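PDB 2R7H: putative D-alanine N-acetyltransferase of GNAT family from Desulfovibrio desulfuricans subsp. desulfuricans, which probably acts as a GNAT-family acyltransferase, moving an acyl group to an acceptor that has not been established. Local coordinates for residues L33-V38 / E47-A52; V71-D76 / R113-E118; A80-Y85 / W99-P104. All coordinates share one frame; numbering follows the deposited sequence. Where two conformers were deposited one is given.

Interaction 1 (L33-V38 / E47-A52)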
loop_
_atom_site.group_PDB
_atom_site.type_symbol
_atom_site.label_atom_id
_atom_site.label_comp_id
_atom_site.label_asym_id
_atom_site.label_seq_id
_atom_site.Cartn_x
_atom_site.Cartn_y
_atom_site.Cartn_z
ATOM N N LEU B 33 -24.732 -0.116 5.379
ATOM C CA LEU B 33 -24.642 0.304 6.796
ATOM C C LEU B 33 -23.290 0.935 7.046
ATOM O O LEU B 33 -23.200 1.926 7.776
ATOM C CB LEU B 33 -24.879 -0.873 7.767
ATOM C CG LEU B 33 -26.282 -1.464 7.859
ATOM C CD1 LEU B 33 -26.293 -2.812 8.544
ATOM C CD2 LEU B 33 -27.234 -0.486 8.542
ATOM N N VAL B 34 -22.243 0.333 6.474
ATOM C CA VAL B 34 -20.876 0.857 6.577
ATOM C C VAL B 34 -20.797 2.226 5.905
ATOM O O VAL B 34 -20.226 3.184 6.468
ATOM C CB VAL B 34 -19.853 -0.105 5.964
ATOM C CG1 VAL B 34 -18.554 0.618 5.587
ATOM C CG2 VAL B 34 -19.636 -1.298 6.920
ATOM N N ARG B 35 -21.378 2.317 4.715
ATOM C CA ARG B 35 -21.371 3.591 3.993
ATOM C C ARG B 35 -22.001 4.666 4.856
ATOM O O ARG B 35 -21.397 5.707 5.044
ATOM C CB ARG B 35 -22.101 3.519 2.670
ATOM C CG ARG B 35 -21.751 4.733 1.822
ATOM C CD ARG B 35 -22.575 4.902 0.600
ATOM N NE ARG B 35 -22.049 6.091 -0.066
ATOM C CZ ARG B 35 -21.035 6.127 -0.932
ATOM N NH1 ARG B 35 -20.478 5.011 -1.353
ATOM N NH2 ARG B 35 -20.625 7.314 -1.428
ATOM N N ARG B 36 -23.175 4.401 5.422
ATOM C CA ARG B 36 -23.851 5.380 6.291
ATOM C C ARG B 36 -23.022 5.731 7.544
ATOM O O ARG B 36 -22.999 6.894 7.946
ATOM C CB ARG B 36 -25.304 4.946 6.619
ATOM N N VAL B 37 -22.288 4.752 8.110
ATOM C CA VAL B 37 -21.433 5.012 9.269
ATOM C C VAL B 37 -20.363 5.982 8.829
ATOM O O VAL B 37 -20.155 7.013 9.467
ATOM C CB VAL B 37 -20.732 3.731 9.873
ATOM C CG1 VAL B 37 -19.643 4.127 10.882
ATOM C CG2 VAL B 37 -21.743 2.777 10.539
ATOM N N VAL B 38 -19.691 5.629 7.736
ATOM C CA VAL B 38 -18.618 6.435 7.161
ATOM C C VAL B 38 -19.050 7.866 6.807
ATOM O O VAL B 38 -18.311 8.827 7.055
ATOM C CB VAL B 38 -17.992 5.671 5.953
ATOM C CG1 VAL B 38 -17.367 6.611 5.021
ATOM C CG2 VAL B 38 -17.073 4.526 6.462
ATOM N N GLU B 47 -15.742 9.784 -2.518
ATOM C CA GLU B 47 -14.785 8.868 -3.129
ATOM C C GLU B 47 -14.240 7.901 -2.051
ATOM O O GLU B 47 -14.111 6.708 -2.281
ATOM C CB GLU B 47 -13.697 9.708 -3.840
ATOM C CG GLU B 47 -12.733 8.921 -4.705
ATOM C CD GLU B 47 -11.747 9.799 -5.509
ATOM O OE1 GLU B 47 -11.882 11.042 -5.494
ATOM O OE2 GLU B 47 -10.839 9.224 -6.165
ATOM N N GLU B 48 -13.983 8.426 -0.866
ATOM C CA GLU B 48 -13.526 7.635 0.260
ATOM C C GLU B 48 -14.660 6.756 0.805
ATOM O O GLU B 48 -14.402 5.628 1.200
ATOM C CB GLU B 48 -12.963 8.553 1.341
ATOM C CG GLU B 48 -11.706 9.262 0.840
ATOM C CD GLU B 48 -11.218 10.376 1.725
ATOM O OE1 GLU B 48 -11.912 10.766 2.680
ATOM O OE2 GLU B 48 -10.119 10.894 1.433
ATOM N N ALA B 49 -15.896 7.260 0.864
ATOM C CA ALA B 49 -17.035 6.463 1.307
ATOM C C ALA B 49 -17.261 5.311 0.290
ATOM O O ALA B 49 -17.692 4.204 0.661
ATOM C CB ALA B 49 -18.354 7.348 1.512
ATOM N N ASP B 50 -16.972 5.560 -0.991
ATOM C CA ASP B 50 -17.088 4.517 -2.029
ATOM C C ASP B 50 -16.112 3.402 -1.763
ATOM O O ASP B 50 -16.445 2.230 -1.946
ATOM C CB ASP B 50 -16.760 5.038 -3.436
ATOM C CG ASP B 50 -17.750 6.047 -3.973
ATOM O OD1 ASP B 50 -18.941 5.959 -3.660
ATOM O OD2 ASP B 50 -17.323 6.890 -4.799
ATOM N N VAL B 51 -14.892 3.777 -1.390
ATOM C CA VAL B 51 -13.860 2.798 -1.063
ATOM C C VAL B 51 -14.368 1.974 0.144
ATOM O O VAL B 51 -14.451 0.746 0.055
ATOM C CB VAL B 51 -12.461 3.456 -0.771
ATOM C CG1 VAL B 51 -11.447 2.399 -0.308
ATOM C CG2 VAL B 51 -11.942 4.206 -2.007
ATOM N N ALA B 52 -14.781 2.666 1.212
ATOM C CA ALA B 52 -15.298 2.022 2.429
ATOM C C ALA B 52 -16.340 0.951 2.114
ATOM O O ALA B 52 -16.237 -0.174 2.600
ATOM C CB ALA B 52 -15.840 3.064 3.403
#
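Arg35 reaches across from helix 30-41 to Asp50 on helix 46-61 and forms a salt bridge. Both terminal nitrogens converge on one oxygen. NH1 of Arg35 lies 2.9 Å from OD1 of Asp50, and NH2 of Arg35 lies 3.1 Å from the same OD1. Both bonds are clearly bent. The oxygen sits close to the guanidinium plane. NH1 meets OD1 on the anti side; NH2 stands further out of the carboxylate plane, on the same face. The two groups run side by side with their planes 43° apart. Arg35 reaches this far because its chain is extended from CG to NE. Glu39 pairs with NE of Arg35, and Gln53 accepts from NH1, so the guanidinium has several partners to fix its rotation.

Apolar contacts lie beside the charged pair. CB of Ala49 sits over one face of the Arg35 guanidinium, near its rim. The same methyl touches Val38, with CG1 of Val38 3.7 Å from CB of Ala49. The other branch of Val38, CG2, meets CB of Ala52 at 3.6 Å. Val34 is more distant, its CG1 being 3.9 Å from the carbonyl O of Ala52. Small alanines face valines here, and the two segment axes approach to 8.9 Å.

The segments run roughly antiparallel, at 146°. Tyr82 of strand 78-87 touches Val34, Val38 and Ala52 on the side facing the sheet. This is a packed helix pair covering one face of the central sheet, consistent with the two N-terminal helices of the GNAT fold.

Interaction 2 (V71-D76 / R113-E118)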
loop_
_atom_site.group_PDB
_atom_site.type_symbol
_atom_site.label_atom_id
_atom_site.label_comp_id
_atom_site.label_asym_id
_atom_site.label_seq_id
_atom_site.Cartn_x
_atom_site.Cartn_y
_atom_site.Cartn_z
ATOM N N VAL B 71 -14.642 -5.857 11.901
ATOM C CA VAL B 71 -15.224 -6.070 13.263
ATOM C C VAL B 71 -16.321 -4.997 13.306
ATOM O O VAL B 71 -16.015 -3.805 13.232
ATOM C CB VAL B 71 -14.273 -5.847 14.472
ATOM C CG1 VAL B 71 -15.072 -6.069 15.774
ATOM C CG2 VAL B 71 -13.022 -6.750 14.417
ATOM N N PHE B 72 -17.586 -5.415 13.317
ATOM C CA PHE B 72 -18.725 -4.502 13.358
ATOM C C PHE B 72 -19.282 -4.429 14.781
ATOM O O PHE B 72 -19.532 -5.465 15.367
ATOM C CB PHE B 72 -19.851 -5.010 12.440
ATOM C CG PHE B 72 -19.428 -5.245 11.006
ATOM C CD1 PHE B 72 -19.216 -4.182 10.160
ATOM C CD2 PHE B 72 -19.264 -6.534 10.510
ATOM C CE1 PHE B 72 -18.835 -4.385 8.853
ATOM C CE2 PHE B 72 -18.904 -6.747 9.200
ATOM C CZ PHE B 72 -18.687 -5.662 8.364
ATOM N N ALA B 73 -19.420 -3.226 15.350
ATOM C CA ALA B 73 -20.002 -3.027 16.685
ATOM C C ALA B 73 -21.496 -2.728 16.440
ATOM O O ALA B 73 -21.825 -1.748 15.743
ATOM C CB ALA B 73 -19.318 -1.856 17.401
ATOM N N THR B 74 -22.399 -3.592 16.925
ATOM C CA THR B 74 -23.856 -3.371 16.748
ATOM C C THR B 74 -24.624 -3.229 18.088
ATOM O O THR B 74 -24.203 -3.765 19.105
ATOM C CB THR B 74 -24.530 -4.492 15.928
ATOM O OG1 THR B 74 -24.313 -5.745 16.588
ATOM C CG2 THR B 74 -23.987 -4.562 14.526
ATOM N N GLU B 75 -25.719 -2.465 18.059
ATOM C CA GLU B 75 -26.629 -2.248 19.218
ATOM C C GLU B 75 -27.998 -2.408 18.568
ATOM O O GLU B 75 -28.358 -1.597 17.699
ATOM C CB GLU B 75 -26.547 -0.851 19.855
ATOM C CG GLU B 75 -25.160 -0.390 20.344
ATOM C CD GLU B 75 -25.207 0.984 21.062
ATOM O OE1 GLU B 75 -26.206 1.239 21.769
ATOM O OE2 GLU B 75 -24.234 1.778 20.964
ATOM N N ASP B 76 -28.725 -3.460 18.964
ATOM C CA ASP B 76 -30.046 -3.798 18.407
ATOM C C ASP B 76 -29.721 -4.135 16.948
ATOM O O ASP B 76 -28.716 -4.799 16.692
ATOM C CB ASP B 76 -31.070 -2.649 18.592
ATOM N N ARG B 113 -11.927 2.558 21.027
ATOM C CA ARG B 113 -10.910 1.743 21.741
ATOM C C ARG B 113 -11.313 0.267 21.840
ATOM O O ARG B 113 -10.445 -0.591 21.741
ATOM C CB ARG B 113 -10.361 2.375 23.075
ATOM C CG ARG B 113 -11.309 3.240 23.957
ATOM C CD ARG B 113 -10.658 3.874 25.209
ATOM N NE ARG B 113 -10.726 3.086 26.440
ATOM C CZ ARG B 113 -11.630 3.304 27.394
ATOM N N ALA B 114 -12.614 -0.006 21.984
ATOM C CA ALA B 114 -13.170 -1.360 22.033
ATOM C C ALA B 114 -13.007 -2.057 20.679
ATOM O O ALA B 114 -12.661 -3.229 20.620
ATOM C CB ALA B 114 -14.650 -1.319 22.401
ATOM N N LEU B 115 -13.301 -1.341 19.595
ATOM C CA LEU B 115 -13.120 -1.884 18.248
ATOM C C LEU B 115 -11.651 -2.185 17.967
ATOM O O LEU B 115 -11.348 -3.245 17.432
ATOM C CB LEU B 115 -13.720 -0.958 17.188
ATOM C CG LEU B 115 -15.227 -1.029 17.036
ATOM C CD1 LEU B 115 -15.779 0.245 16.312
ATOM C CD2 LEU B 115 -15.632 -2.311 16.321
ATOM N N LEU B 116 -10.747 -1.284 18.323
ATOM C CA LEU B 116 -9.318 -1.536 18.133
ATOM C C LEU B 116 -8.876 -2.779 18.958
ATOM O O LEU B 116 -8.061 -3.571 18.491
ATOM C CB LEU B 116 -8.482 -0.342 18.565
ATOM C CG LEU B 116 -6.957 -0.476 18.536
ATOM C CD1 LEU B 116 -6.341 -0.716 17.135
ATOM C CD2 LEU B 116 -6.343 0.737 19.178
ATOM N N ALA B 117 -9.347 -2.892 20.213
ATOM C CA ALA B 117 -9.010 -4.059 21.042
ATOM C C ALA B 117 -9.434 -5.376 20.339
ATOM O O ALA B 117 -8.724 -6.390 20.373
ATOM C CB ALA B 117 -9.626 -3.926 22.439
ATOM N N GLU B 118 -10.573 -5.364 19.675
ATOM C CA GLU B 118 -11.007 -6.562 18.965
ATOM C C GLU B 118 -10.122 -6.882 17.741
ATOM O O GLU B 118 -9.833 -8.059 17.452
ATOM C CB GLU B 118 -12.484 -6.431 18.564
ATOM C CG GLU B 118 -13.457 -6.299 19.733
ATOM C CD GLU B 118 -13.296 -7.357 20.828
ATOM O OE1 GLU B 118 -13.183 -8.542 20.510
ATOM O OE2 GLU B 118 -13.288 -6.973 22.016
#
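Val71 and Ala73 of strand 69-75 pack against Leu115 and Glu118 of helix 111-125. This is helix-on-sheet packing in the alpha/beta GNAT fold. The short segments run at 143° to each other, and their axes come within 9.0 Å.

The tight part centres on one methyl, CD2 of Leu115. It touches CG1 of Val71 at 3.8 Å and CB of Ala73 at 3.9 Å. Val71 and Ala73 both direct their side chains at the helix, and CD2 drops between them. CG of Leu115 is turned anti to its carbonyl carbon (chi1 -78°), which carries the branched end toward the strand. Val71 and Leu115 slide past one another in opposite directions. Leu115 is buried, and Ile100 and Val102 of strand 94-102, two places along the sheet, also touch it.

The other side is looser and polar. Glu118 gives the strand only the root of its side chain: its CB meets CG1 of Val71 at 3.8 Å, the two side chains crossing at about a right angle. The chain then bends at chi2 (-51°) and leads the carboxylate away from the strand. There OE1 of Glu118 forms a salt bridge with Arg24. Glu118 is partly exposed, unlike Val71 and Leu115. The closest approach in the whole contact involves the backbone: CD2 of Leu115 lies 3.5 Å from the carbonyl O of Val71.

Interaction 3 (A80-Y85 / W99-P104)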
loop_
_atom_site.group_PDB
_atom_site.type_symbol
_atom_site.label_atom_id
_atom_site.label_comp_id
_atom_site.label_asym_id
_atom_site.label_seq_id
_atom_site.Cartn_x
_atom_site.Cartn_y
_atom_site.Cartn_z
ATOM N N ALA B 80 -23.284 0.665 15.347
ATOM C CA ALA B 80 -22.702 1.784 16.110
ATOM C C ALA B 80 -21.352 2.255 15.518
ATOM O O ALA B 80 -20.980 3.429 15.612
ATOM C CB ALA B 80 -22.536 1.367 17.554
ATOM N N GLY B 81 -20.641 1.323 14.893
ATOM C CA GLY B 81 -19.359 1.595 14.276
ATOM C C GLY B 81 -18.679 0.319 13.803
ATOM O O GLY B 81 -19.236 -0.775 13.880
ATOM N N TYR B 82 -17.479 0.457 13.263
ATOM C CA TYR B 82 -16.766 -0.719 12.780
ATOM C C TYR B 82 -15.305 -0.401 12.526
ATOM O O TYR B 82 -14.904 0.775 12.496
ATOM C CB TYR B 82 -17.399 -1.280 11.485
ATOM C CG TYR B 82 -16.972 -0.609 10.214
ATOM C CD1 TYR B 82 -17.297 0.710 9.949
ATOM C CD2 TYR B 82 -16.286 -1.317 9.242
ATOM C CE1 TYR B 82 -16.879 1.332 8.788
ATOM C CE2 TYR B 82 -15.869 -0.711 8.082
ATOM C CZ TYR B 82 -16.162 0.607 7.859
ATOM O OH TYR B 82 -15.759 1.183 6.682
ATOM N N ALA B 83 -14.528 -1.467 12.356
ATOM C CA ALA B 83 -13.094 -1.380 12.041
ATOM C C ALA B 83 -12.890 -2.248 10.783
ATOM O O ALA B 83 -13.571 -3.265 10.616
ATOM C CB ALA B 83 -12.283 -1.894 13.135
ATOM N N CYS B 84 -11.995 -1.816 9.909
ATOM C CA CYS B 84 -11.646 -2.489 8.658
ATOM C C CYS B 84 -10.114 -2.682 8.733
ATOM O O CYS B 84 -9.342 -1.749 9.059
ATOM C CB CYS B 84 -12.020 -1.628 7.438
ATOM S SG CYS B 84 -11.585 -2.507 5.913
ATOM N N TYR B 85 -9.649 -3.889 8.476
ATOM C CA TYR B 85 -8.215 -4.161 8.561
ATOM C C TYR B 85 -7.834 -5.379 7.725
ATOM O O TYR B 85 -8.683 -6.058 7.205
ATOM C CB TYR B 85 -7.812 -4.373 10.048
ATOM C CG TYR B 85 -8.248 -5.682 10.617
ATOM C CD1 TYR B 85 -9.524 -5.882 11.091
ATOM C CD2 TYR B 85 -7.365 -6.766 10.625
ATOM C CE1 TYR B 85 -9.892 -7.116 11.568
ATOM C CE2 TYR B 85 -7.710 -7.955 11.102
ATOM C CZ TYR B 85 -8.965 -8.147 11.566
ATOM O OH TYR B 85 -9.271 -9.391 12.014
ATOM N N TRP B 99 -9.212 1.657 8.881
ATOM C CA TRP B 99 -9.843 2.722 9.703
ATOM C C TRP B 99 -10.810 2.147 10.709
ATOM O O TRP B 99 -11.157 0.965 10.634
ATOM C CB TRP B 99 -10.558 3.849 8.887
ATOM C CG TRP B 99 -11.457 3.261 7.935
ATOM C CD1 TRP B 99 -12.672 2.731 8.197
ATOM C CD2 TRP B 99 -11.218 3.075 6.533
ATOM N NE1 TRP B 99 -13.193 2.217 7.061
ATOM C CE2 TRP B 99 -12.328 2.412 6.021
ATOM C CE3 TRP B 99 -10.160 3.381 5.675
ATOM C CZ2 TRP B 99 -12.447 2.072 4.688
ATOM C CZ3 TRP B 99 -10.271 3.035 4.357
ATOM C CH2 TRP B 99 -11.418 2.400 3.869
ATOM N N ILE B 100 -11.094 2.958 11.721
ATOM C CA ILE B 100 -12.091 2.665 12.704
ATOM C C ILE B 100 -13.100 3.829 12.533
ATOM O O ILE B 100 -12.701 4.972 12.640
ATOM C CB ILE B 100 -11.580 2.620 14.139
ATOM C CG1 ILE B 100 -10.561 1.502 14.298
ATOM C CG2 ILE B 100 -12.786 2.339 15.112
ATOM C CD1 ILE B 100 -9.977 1.400 15.664
ATOM N N ALA B 101 -14.363 3.543 12.215
ATOM C CA ALA B 101 -15.412 4.582 12.070
ATOM C C ALA B 101 -16.540 4.311 13.076
ATOM O O ALA B 101 -17.083 3.216 13.127
ATOM C CB ALA B 101 -15.972 4.613 10.609
ATOM N N VAL B 102 -16.891 5.323 13.870
ATOM C CA VAL B 102 -17.979 5.257 14.873
ATOM C C VAL B 102 -19.004 6.360 14.564
ATOM O O VAL B 102 -18.608 7.501 14.280
ATOM C CB VAL B 102 -17.419 5.457 16.297
ATOM C CG1 VAL B 102 -18.533 5.660 17.333
ATOM C CG2 VAL B 102 -16.529 4.243 16.685
ATOM N N ALA B 103 -20.296 6.030 14.626
ATOM C CA ALA B 103 -21.373 7.010 14.371
ATOM C C ALA B 103 -21.265 8.152 15.406
ATOM O O ALA B 103 -20.840 7.899 16.530
ATOM C CB ALA B 103 -22.707 6.353 14.445
ATOM N N PRO B 104 -21.611 9.405 15.025
ATOM C CA PRO B 104 -21.476 10.552 15.954
ATOM C C PRO B 104 -22.127 10.383 17.316
ATOM O O PRO B 104 -21.530 10.781 18.316
ATOM C CB PRO B 104 -22.112 11.725 15.179
ATOM C CG PRO B 104 -22.949 11.082 14.112
ATOM C CD PRO B 104 -22.175 9.857 13.735
#
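The indole N-H of Trp99 donates to the hydroxyl of Tyr82, a side-chain bond laid across two neighbouring antiparallel strands. NE1 of Trp99 lies 2.8 Å from OH of Tyr82, and the bond is nearly straight at 170°. The oxygen sits at the edge of the indole, in its plane. The rings meet obliquely, their planes 78° apart. Both side chains hold CG between the backbone N and the carbonyl carbon (chi1 51° for Trp99), which lets the two rings lean together on the same side of the sheet.

Cys84 and Ala101 share that face. CB of Cys84 lies over one face of the indole, 4.0 Å from NE1 of Trp99, and SG makes an oblique sulfur-aromatic contact with the six-membered ring. CB of Ala101 is 3.9 Å from CE1 of Tyr82. On the reverse face, CB of Ala83 meets CG1 of Ile100.

The backbones pair antiparallel, alternating hydrogen-bonded and non-hydrogen-bonded pairs. Tyr82 and Ala101 exchange two hydrogen bonds, each 2.8 Å between N and O. Cys84 N binds Trp99 O well, but the return bond from Trp99 N to Cys84 O is weak. Past the last pair, Ala103 N still donates to Ala80 O. Gly81 opposes Val102 closely, with their CA atoms 4.0 Å apart.

On its other edge strand 78-87 has a classic beta bulge, Ala80 and Gly81 both facing Ala73 of strand 69-75. Trp99 also lines the pocket where 2-ethoxyethanol is bound. Segments 80-85 and 99-104 belong to the beta hairpin of strands 78-87 and 94-102 in the central GNAT sheet.

Interaction 3 lies between the other two. Helices 30-41 and 46-61 cover the sheet face with Tyr82 and Trp99, helix 111-125 the opposite one. The centre of interaction 3 is about 10 Å from that of interaction 1 and about 8 Å from that of interaction 2; those two centres are about 17 Å apart. CG2 of Val38 is 3.6 Å from OH of Tyr82. Helix 46-61 also packs on the pocket wall: CA of Ala52 is 3.6 Å from CZ2 of Trp99, whose side chain is about 4 Å from bound 2-ethoxyethanol, probably a crystallisation additive. Interaction 3 is nested inside the loop closed by interaction 2, and Ala80 N probably hydrogen-bonds Ala73 O (2.8 Å).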